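Local atomic coordinates of extracellular solute-binding protein, family 1 (Bifidobacterium longum subsp. infantis ATCC 15697, PDB entry 3QUF), a protein that probably binds a solute outside the cell and delivers it to an ABC-type importer. Residues G28-S36 against K312-F320; T191-E200 against P285-N296. All coordinates share one frame; numbering follows the deposited sequence. Where two conformers were deposited one is given.

Contact 1 (G28-S36 against K312-F320)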
loop_
_atom_site.group_PDB
_atom_site.type_symbol
_atom_site.label_atom_id
_atom_site.label_comp_id
_atom_site.label_asym_id
_atom_site.label_seq_id
_atom_site.Cartn_x
_atom_site.Cartn_y
_atom_site.Cartn_z
ATOM N N GLY A 28 37.596 -4.438 15.517
ATOM C CA GLY A 28 37.091 -3.792 16.764
ATOM C C GLY A 28 35.616 -3.337 16.704
ATOM O O GLY A 28 34.798 -4.084 16.205
ATOM N N LYS A 29 35.284 -2.151 17.241
ATOM C CA LYS A 29 33.916 -1.593 17.110
ATOM C C LYS A 29 33.741 -0.936 15.748
ATOM O O LYS A 29 34.676 -0.404 15.207
ATOM C CB LYS A 29 33.606 -0.529 18.149
ATOM C CG LYS A 29 33.384 -1.054 19.581
ATOM C CD LYS A 29 32.451 -0.095 20.361
ATOM C CE LYS A 29 31.865 -0.760 21.606
ATOM N NZ LYS A 29 32.879 -1.569 22.334
ATOM N N THR A 30 32.527 -0.973 15.221
ATOM C CA THR A 30 32.246 -0.335 13.955
ATOM C C THR A 30 31.107 0.635 14.171
ATOM O O THR A 30 30.041 0.238 14.636
ATOM C CB THR A 30 31.812 -1.379 12.910
ATOM O OG1 THR A 30 32.903 -2.302 12.685
ATOM C CG2 THR A 30 31.419 -0.693 11.579
ATOM N N LYS A 31 31.341 1.890 13.839
ATOM C CA LYS A 31 30.323 2.930 13.924
ATOM C C LYS A 31 29.531 3.028 12.623
ATOM O O LYS A 31 30.134 3.246 11.572
ATOM C CB LYS A 31 31.006 4.270 14.171
ATOM C CG LYS A 31 31.814 4.319 15.449
ATOM C CD LYS A 31 32.224 5.747 15.752
ATOM C CE LYS A 31 31.069 6.704 15.541
ATOM N NZ LYS A 31 30.012 6.578 16.571
ATOM N N ILE A 32 28.212 2.914 12.690
ATOM C CA ILE A 32 27.332 3.139 11.528
ATOM C C ILE A 32 26.208 4.105 11.880
ATOM O O ILE A 32 25.954 4.342 13.078
ATOM C CB ILE A 32 26.751 1.844 10.946
ATOM C CG1 ILE A 32 25.991 1.012 12.005
ATOM C CG2 ILE A 32 27.912 1.023 10.332
ATOM C CD1 ILE A 32 25.262 -0.223 11.420
ATOM N N SER A 33 25.600 4.699 10.849
ATOM C CA SER A 33 24.503 5.616 11.026
ATOM C C SER A 33 23.265 5.146 10.287
ATOM O O SER A 33 23.353 4.411 9.300
ATOM C CB SER A 33 24.876 7.022 10.566
ATOM O OG SER A 33 25.350 6.960 9.242
ATOM N N PHE A 34 22.105 5.564 10.776
ATOM C CA PHE A 34 20.817 5.218 10.179
ATOM C C PHE A 34 20.007 6.484 10.163
ATOM O O PHE A 34 19.823 7.086 11.233
ATOM C CB PHE A 34 20.154 4.139 11.031
ATOM C CG PHE A 34 18.730 3.750 10.647
ATOM C CD1 PHE A 34 18.214 3.895 9.386
ATOM C CD2 PHE A 34 17.909 3.192 11.626
ATOM C CE1 PHE A 34 16.882 3.529 9.100
ATOM C CE2 PHE A 34 16.600 2.835 11.353
ATOM C CZ PHE A 34 16.087 3.005 10.127
ATOM N N TYR A 35 19.654 6.967 8.981
ATOM C CA TYR A 35 18.750 8.112 8.866
ATOM C C TYR A 35 17.402 7.506 8.579
ATOM O O TYR A 35 17.146 7.007 7.482
ATOM C CB TYR A 35 19.169 9.071 7.765
ATOM C CG TYR A 35 18.340 10.334 7.755
ATOM C CD1 TYR A 35 18.117 11.033 8.931
ATOM C CD2 TYR A 35 17.783 10.824 6.613
ATOM C CE1 TYR A 35 17.356 12.209 8.943
ATOM C CE2 TYR A 35 17.019 12.000 6.612
ATOM C CZ TYR A 35 16.801 12.667 7.781
ATOM O OH TYR A 35 16.094 13.847 7.838
ATOM N N SER A 36 16.543 7.515 9.588
ATOM C CA SER A 36 15.293 6.745 9.595
ATOM C C SER A 36 14.036 7.552 9.212
ATOM O O SER A 36 13.783 8.626 9.753
ATOM C CB SER A 36 15.081 6.164 10.987
ATOM O OG SER A 36 13.851 5.461 11.092
ATOM N N LYS A 312 33.670 -2.412 6.489
ATOM C CA LYS A 312 33.171 -2.818 7.813
ATOM C C LYS A 312 31.815 -2.210 8.113
ATOM O O LYS A 312 30.963 -2.852 8.748
ATOM C CB LYS A 312 34.137 -2.482 8.911
ATOM C CG LYS A 312 35.275 -3.479 8.998
ATOM C CD LYS A 312 34.800 -4.832 9.481
ATOM C CE LYS A 312 35.962 -5.798 9.525
ATOM N NZ LYS A 312 35.531 -7.063 10.198
ATOM N N GLU A 313 31.608 -0.987 7.645
ATOM C CA GLU A 313 30.335 -0.345 7.833
ATOM C C GLU A 313 29.233 -1.111 7.095
ATOM O O GLU A 313 28.141 -1.336 7.636
ATOM C CB GLU A 313 30.375 1.106 7.358
ATOM C CG GLU A 313 31.115 2.031 8.340
ATOM C CD GLU A 313 31.721 3.270 7.729
ATOM O OE1 GLU A 313 31.401 3.638 6.566
ATOM O OE2 GLU A 313 32.571 3.891 8.457
ATOM N N LYS A 314 29.518 -1.508 5.858
ATOM C CA LYS A 314 28.573 -2.284 5.091
ATOM C C LYS A 314 28.243 -3.597 5.782
ATOM O O LYS A 314 27.072 -3.998 5.862
ATOM C CB LYS A 314 29.080 -2.510 3.676
ATOM C CG LYS A 314 28.993 -1.206 2.834
ATOM C CD LYS A 314 29.241 -1.370 1.326
ATOM C CE LYS A 314 30.496 -2.087 1.013
ATOM N NZ LYS A 314 30.594 -2.569 -0.450
ATOM N N ALA A 315 29.269 -4.255 6.287
ATOM C CA ALA A 315 29.077 -5.531 7.001
ATOM C C ALA A 315 28.166 -5.360 8.231
ATOM O O ALA A 315 27.281 -6.154 8.521
ATOM C CB ALA A 315 30.419 -6.097 7.411
ATOM N N ALA A 316 28.377 -4.284 8.972
ATOM C CA ALA A 316 27.581 -3.999 10.150
ATOM C C ALA A 316 26.130 -3.670 9.757
ATOM O O ALA A 316 25.183 -4.074 10.447
ATOM C CB ALA A 316 28.201 -2.832 10.967
ATOM N N ALA A 317 25.954 -2.899 8.696
ATOM C CA ALA A 317 24.624 -2.555 8.187
ATOM C C ALA A 317 23.846 -3.787 7.743
ATOM O O ALA A 317 22.631 -3.892 7.992
ATOM C CB ALA A 317 24.742 -1.488 7.069
ATOM N N LYS A 318 24.544 -4.740 7.133
ATOM C CA LYS A 318 23.917 -6.006 6.772
ATOM C C LYS A 318 23.424 -6.752 8.030
ATOM O O LYS A 318 22.372 -7.412 7.977
ATOM C CB LYS A 318 24.862 -6.881 5.966
ATOM C CG LYS A 318 25.099 -6.317 4.569
ATOM C CD LYS A 318 26.090 -7.170 3.756
ATOM C CE LYS A 318 26.376 -6.610 2.380
ATOM N NZ LYS A 318 27.479 -7.375 1.716
ATOM N N LYS A 319 24.185 -6.676 9.124
ATOM C CA LYS A 319 23.704 -7.272 10.392
ATOM C C LYS A 319 22.430 -6.597 10.906
ATOM O O LYS A 319 21.557 -7.251 11.470
ATOM C CB LYS A 319 24.796 -7.243 11.463
ATOM C CG LYS A 319 25.895 -8.252 11.211
ATOM C CD LYS A 319 26.875 -8.278 12.393
ATOM C CE LYS A 319 28.006 -9.294 12.205
ATOM N NZ LYS A 319 28.666 -9.614 13.526
ATOM N N PHE A 320 22.299 -5.289 10.705
ATOM C CA PHE A 320 21.088 -4.588 11.070
ATOM C C PHE A 320 19.886 -5.015 10.218
ATOM O O PHE A 320 18.828 -5.353 10.754
ATOM C CB PHE A 320 21.266 -3.084 10.992
ATOM C CG PHE A 320 20.057 -2.325 11.437
ATOM C CD1 PHE A 320 19.674 -2.304 12.767
ATOM C CD2 PHE A 320 19.275 -1.652 10.514
ATOM C CE1 PHE A 320 18.549 -1.623 13.148
ATOM C CE2 PHE A 320 18.172 -0.932 10.902
ATOM C CZ PHE A 320 17.789 -0.916 12.198
HETATM O O HOH W 1 31.481 -4.720 10.814
HETATM O O HOH W 2 32.877 3.392 10.908
#
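Ile32 and Thr30 of the strand 30-36 rest on Glu313 and Ala316 of the helix 311-324, an alpha/beta layer contact in a lobe of the two-lobed periplasmic-binding-protein fold. The strand pairs in parallel with strands 57-63 and 86-89, and the helix lies over one face of that sheet. The axes approach to 8.0 Å at a crossing angle of -64°. Thr30 and Ile32 share the turn Glu313-Ala316, Ile32 reaching on to Ala317, while Phe34 meets Phe320 a turn further along. Ile32 buries the most surface of any residue here, followed by Thr30. Its CG1 sits between the backbone N and the carbonyl carbon (chi1 56°), which sends the two branches of Ile32 to different places: CG2 lies 3.6 Å from Glu313 O and touches the Ala316 methyl, while CD1 reaches on to the Ala316-Ala317 peptide. Thr30 turns CG2, its methyl, to the helix, anti to its own N, 3.9 Å from Ala316 CB. The one small Ala316 methyl thus receives two strand side chains, and Ile57 of the neighbouring strand also packs on it.

Polar links are made by water. One water donates to Lys312 O and, weakly, to Thr30 OG1; a second bridges Lys31 O and Glu313 OE2. Glu313 runs extended alongside the Lys31 carbonyl, its CG 3.6 Å from Lys31 O, and its other oxygen, OE1, is held by Ser310 N, which limits the rotation of the carboxylate.

Deeper in, Phe34 and Phe320 meet obliquely, their planes at 52° and centroids 5.4 Å apart, with Phe50 set edge-to-face with Phe320. The Phe34 ring is covered on both faces: Ser36 CB lies 3.4 Å above one, near the rim, and Phe320 CE2 stands 4.1 Å above the other.

Contact 2 (T191-E200 against P285-N296)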
loop_
_atom_site.group_PDB
_atom_site.type_symbol
_atom_site.label_atom_id
_atom_site.label_comp_id
_atom_site.label_asym_id
_atom_site.label_seq_id
_atom_site.Cartn_x
_atom_site.Cartn_y
_atom_site.Cartn_z
ATOM N N THR A 191 -8.615 0.877 -7.154
ATOM C CA THR A 191 -7.326 0.172 -7.126
ATOM C C THR A 191 -7.554 -1.328 -6.968
ATOM O O THR A 191 -6.867 -2.131 -7.619
ATOM C CB THR A 191 -6.426 0.734 -6.041
ATOM O OG1 THR A 191 -6.213 2.128 -6.337
ATOM C CG2 THR A 191 -5.083 0.015 -5.988
ATOM N N GLY A 192 -8.516 -1.703 -6.126
ATOM C CA GLY A 192 -8.864 -3.121 -5.951
ATOM C C GLY A 192 -9.367 -3.761 -7.226
ATOM O O GLY A 192 -9.049 -4.917 -7.543
ATOM N N LEU A 193 -10.144 -3.002 -7.994
ATOM C CA LEU A 193 -10.676 -3.482 -9.250
ATOM C C LEU A 193 -9.587 -3.602 -10.302
ATOM O O LEU A 193 -9.526 -4.581 -11.031
ATOM C CB LEU A 193 -11.811 -2.554 -9.687
ATOM C CG LEU A 193 -12.685 -3.051 -10.834
ATOM C CD1 LEU A 193 -13.406 -4.345 -10.436
ATOM C CD2 LEU A 193 -13.688 -1.946 -11.248
ATOM N N LEU A 194 -8.700 -2.614 -10.343
ATOM C CA LEU A 194 -7.518 -2.628 -11.181
ATOM C C LEU A 194 -6.631 -3.831 -10.862
ATOM O O LEU A 194 -6.157 -4.530 -11.805
ATOM C CB LEU A 194 -6.739 -1.317 -11.008
ATOM C CG LEU A 194 -5.471 -1.208 -11.825
ATOM C CD1 LEU A 194 -5.755 -1.137 -13.334
ATOM C CD2 LEU A 194 -4.592 0.018 -11.337
ATOM N N ALA A 195 -6.443 -4.098 -9.568
ATOM C CA ALA A 195 -5.574 -5.172 -9.113
ATOM C C ALA A 195 -6.134 -6.494 -9.653
ATOM O O ALA A 195 -5.397 -7.329 -10.157
ATOM C CB ALA A 195 -5.476 -5.198 -7.598
ATOM N N SER A 196 -7.447 -6.636 -9.588
ATOM C CA SER A 196 -8.108 -7.841 -10.108
ATOM C C SER A 196 -7.981 -7.950 -11.601
ATOM O O SER A 196 -7.719 -9.036 -12.133
ATOM C CB SER A 196 -9.558 -7.827 -9.695
ATOM O OG SER A 196 -10.316 -8.907 -10.252
ATOM N N TYR A 197 -8.217 -6.852 -12.313
ATOM C CA TYR A 197 -8.025 -6.817 -13.763
ATOM C C TYR A 197 -6.710 -7.412 -14.184
ATOM O O TYR A 197 -6.663 -8.195 -15.124
ATOM C CB TYR A 197 -8.167 -5.372 -14.307
ATOM C CG TYR A 197 -7.716 -5.161 -15.724
ATOM C CD1 TYR A 197 -8.580 -5.387 -16.789
ATOM C CD2 TYR A 197 -6.441 -4.700 -16.000
ATOM C CE1 TYR A 197 -8.180 -5.185 -18.075
ATOM C CE2 TYR A 197 -6.036 -4.474 -17.322
ATOM C CZ TYR A 197 -6.927 -4.731 -18.342
ATOM O OH TYR A 197 -6.521 -4.525 -19.645
ATOM N N TYR A 198 -5.648 -7.057 -13.473
ATOM C CA TYR A 198 -4.334 -7.572 -13.745
ATOM C C TYR A 198 -4.113 -8.971 -13.191
ATOM O O TYR A 198 -3.534 -9.846 -13.880
ATOM C CB TYR A 198 -3.298 -6.623 -13.143
ATOM C CG TYR A 198 -3.094 -5.295 -13.825
ATOM C CD1 TYR A 198 -2.861 -5.216 -15.204
ATOM C CD2 TYR A 198 -3.036 -4.127 -13.079
ATOM C CE1 TYR A 198 -2.578 -4.013 -15.818
ATOM C CE2 TYR A 198 -2.745 -2.911 -13.705
ATOM C CZ TYR A 198 -2.485 -2.864 -15.059
ATOM O OH TYR A 198 -2.176 -1.656 -15.679
ATOM N N GLY A 199 -4.563 -9.208 -11.961
ATOM C CA GLY A 199 -4.296 -10.462 -11.278
ATOM C C GLY A 199 -4.997 -11.613 -11.980
ATOM O O GLY A 199 -4.461 -12.734 -12.035
ATOM N N GLU A 200 -6.164 -11.344 -12.544
ATOM C CA GLU A 200 -6.919 -12.374 -13.270
ATOM C C GLU A 200 -6.186 -12.835 -14.510
ATOM O O GLU A 200 -6.436 -13.957 -14.979
ATOM C CB GLU A 200 -8.322 -11.868 -13.633
ATOM C CG GLU A 200 -9.270 -11.707 -12.409
ATOM C CD GLU A 200 -10.617 -11.163 -12.769
ATOM O OE1 GLU A 200 -10.821 -10.796 -13.955
ATOM O OE2 GLU A 200 -11.514 -11.155 -11.897
ATOM N N PRO A 285 -14.488 -6.654 -4.674
ATOM C CA PRO A 285 -15.049 -7.526 -5.696
ATOM C C PRO A 285 -14.139 -7.667 -6.906
ATOM O O PRO A 285 -13.410 -6.749 -7.268
ATOM C CB PRO A 285 -16.339 -6.824 -6.104
ATOM C CG PRO A 285 -16.651 -5.879 -4.976
ATOM C CD PRO A 285 -15.313 -5.459 -4.478
ATOM N N ALA A 286 -14.172 -8.840 -7.507
ATOM C CA ALA A 286 -13.360 -9.101 -8.670
ATOM C C ALA A 286 -13.851 -8.359 -9.914
ATOM O O ALA A 286 -15.045 -8.117 -10.104
ATOM C CB ALA A 286 -13.331 -10.612 -8.964
ATOM N N TYR A 287 -12.915 -8.081 -10.798
ATOM C CA TYR A 287 -13.236 -7.557 -12.126
ATOM C C TYR A 287 -14.139 -8.496 -12.924
ATOM O O TYR A 287 -15.092 -8.040 -13.505
ATOM C CB TYR A 287 -11.943 -7.294 -12.842
ATOM C CG TYR A 287 -12.043 -6.805 -14.250
ATOM C CD1 TYR A 287 -12.365 -5.476 -14.518
ATOM C CD2 TYR A 287 -11.732 -7.639 -15.309
ATOM C CE1 TYR A 287 -12.424 -5.006 -15.822
ATOM C CE2 TYR A 287 -11.754 -7.165 -16.636
ATOM C CZ TYR A 287 -12.117 -5.851 -16.866
ATOM O OH TYR A 287 -12.115 -5.349 -18.154
ATOM N N SER A 288 -13.875 -9.802 -12.905
ATOM C CA SER A 288 -14.676 -10.755 -13.693
ATOM C C SER A 288 -14.820 -12.167 -13.151
ATOM O O SER A 288 -15.866 -12.805 -13.401
ATOM C CB SER A 288 -14.155 -10.837 -15.142
ATOM O OG SER A 288 -12.964 -11.589 -15.226
ATOM N N LYS A 289 -13.808 -12.683 -12.454
ATOM C CA LYS A 289 -13.782 -14.083 -12.016
ATOM C C LYS A 289 -14.289 -14.275 -10.587
ATOM O O LYS A 289 -14.125 -13.393 -9.723
ATOM C CB LYS A 289 -12.377 -14.643 -12.130
ATOM C CG LYS A 289 -11.785 -14.547 -13.541
ATOM C CD LYS A 289 -10.416 -15.213 -13.637
ATOM C CE LYS A 289 -9.907 -15.310 -15.090
ATOM N NZ LYS A 289 -8.458 -15.742 -15.140
ATOM N N GLU A 290 -14.896 -15.437 -10.333
ATOM C CA GLU A 290 -15.474 -15.699 -9.004
ATOM C C GLU A 290 -14.393 -15.723 -7.915
ATOM O O GLU A 290 -14.698 -15.523 -6.752
ATOM C CB GLU A 290 -16.302 -16.995 -8.988
ATOM C CG GLU A 290 -17.695 -16.818 -9.617
ATOM C CD GLU A 290 -18.682 -16.102 -8.688
ATOM O OE1 GLU A 290 -18.951 -16.639 -7.585
ATOM O OE2 GLU A 290 -19.210 -15.027 -9.077
ATOM N N ASP A 291 -13.151 -15.996 -8.299
ATOM C CA ASP A 291 -12.035 -15.997 -7.369
ATOM C C ASP A 291 -11.013 -14.890 -7.602
ATOM O O ASP A 291 -9.869 -14.999 -7.175
ATOM C CB ASP A 291 -11.335 -17.352 -7.426
ATOM C CG ASP A 291 -10.618 -17.604 -8.769
ATOM O OD1 ASP A 291 -10.669 -16.766 -9.713
ATOM O OD2 ASP A 291 -9.986 -18.680 -8.869
ATOM N N GLY A 292 -11.434 -13.810 -8.241
ATOM C CA GLY A 292 -10.501 -12.792 -8.745
ATOM C C GLY A 292 -10.313 -11.607 -7.805
ATOM O O GLY A 292 -9.885 -10.539 -8.243
ATOM N N GLN A 293 -10.643 -11.798 -6.528
ATOM C CA GLN A 293 -10.588 -10.688 -5.558
ATOM C C GLN A 293 -9.178 -10.352 -5.077
ATOM O O GLN A 293 -8.326 -11.247 -4.896
ATOM C CB GLN A 293 -11.484 -10.937 -4.348
ATOM C CG GLN A 293 -12.933 -11.272 -4.657
ATOM C CD GLN A 293 -13.124 -12.706 -5.097
ATOM O OE1 GLN A 293 -12.261 -13.582 -4.863
ATOM N NE2 GLN A 293 -14.271 -12.966 -5.759
ATOM N N TRP A 294 -8.946 -9.048 -4.892
ATOM C CA TRP A 294 -7.704 -8.494 -4.345
ATOM C C TRP A 294 -8.026 -7.565 -3.168
ATOM O O TRP A 294 -9.151 -7.117 -2.997
ATOM C CB TRP A 294 -6.928 -7.726 -5.431
ATOM C CG TRP A 294 -6.204 -8.646 -6.369
ATOM C CD1 TRP A 294 -6.777 -9.574 -7.170
ATOM C CD2 TRP A 294 -4.805 -8.795 -6.519
ATOM N NE1 TRP A 294 -5.827 -10.317 -7.805
ATOM C CE2 TRP A 294 -4.597 -9.846 -7.448
ATOM C CE3 TRP A 294 -3.692 -8.172 -5.952
ATOM C CZ2 TRP A 294 -3.325 -10.252 -7.840
ATOM C CZ3 TRP A 294 -2.446 -8.556 -6.363
ATOM C CH2 TRP A 294 -2.272 -9.633 -7.283
ATOM N N ILE A 295 -7.000 -7.265 -2.374
ATOM C CA ILE A 295 -7.084 -6.231 -1.353
ATOM C C ILE A 295 -6.115 -5.111 -1.713
ATOM O O ILE A 295 -5.270 -5.232 -2.603
ATOM C CB ILE A 295 -6.851 -6.777 0.075
ATOM C CG1 ILE A 295 -5.417 -7.272 0.252
ATOM C CG2 ILE A 295 -7.878 -7.860 0.392
ATOM C CD1 ILE A 295 -5.082 -7.782 1.624
ATOM N N ASN A 296 -6.281 -3.985 -1.051
ATOM C CA ASN A 296 -5.299 -2.940 -1.143
ATOM C C ASN A 296 -4.117 -3.292 -0.222
ATOM O O ASN A 296 -4.269 -3.856 0.867
ATOM C CB ASN A 296 -5.824 -1.587 -0.611
ATOM C CG ASN A 296 -6.952 -0.927 -1.441
ATOM O OD1 ASN A 296 -7.652 -0.047 -0.901
ATOM N ND2 ASN A 296 -7.143 -1.304 -2.705
HETATM O O HOH W 3 -10.515 -7.024 -6.389
#
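Ser196 and Glu200, four residues apart in the segment 191-200, carry the polar part of this contact with the loop leading into strand 295-305. Ser196 OG, carried to the loop by lying opposite its backbone N (chi1 175°), donates to Gly292 O (2.6 Å) and accepts from Tyr287 N (2.8 Å), tying both limbs to one hydroxyl. Glu200 OE2 takes two backbone donors: Ser288 N on its syn lone pair and Lys289 N from 50° above the carboxylate plane, at 2.8 Å. OE1 accepts from Ser288 OG (2.6 Å). Lys289 and Glu200 run antiparallel along their aliphatic parts, bringing Lys289 NZ to Glu200 O at 2.7 Å.

Of the aromatics, Tyr197 turns its edge to the face of Tyr287, a T-shaped pair with planes at 86°; Tyr197 OH is hydrogen-bonded to Asp221 OD1. Trp294 lies with one face over the Ala195-Ser196 backbone, Ala195 O standing 3.7 Å above it, while Gly199 CA approaches Trp294 CZ2 to 3.6 Å.

A water accepts from Trp294 N; Gly192 O and Pro285 O are within its reach, though it may not serve both. The loop, closed by the type I turn Lys289-Gly292, packs on a helix in one lobe of the two-lobed solute-binding-protein fold.

Contacts 1 and 2 lie on opposite sides of the chain's centre, their own centres 42 Å apart and their nearest atoms about 23 Å apart, so they do not touch. Contact 2 is nested inside the chain loop closed by contact 1. The connection runs through strand 295-305, which starts in contact 2 and is followed by helix 311-324 of contact 1; both contacts reach the same mixed sheet. The centre of contact 1 is about 29 Å from the centre of the chain, that of contact 2 about 15 Å. The geometry is consistent with two lobes joined through shared strands, as in related binding proteins, where the solute site lies in the cleft between them.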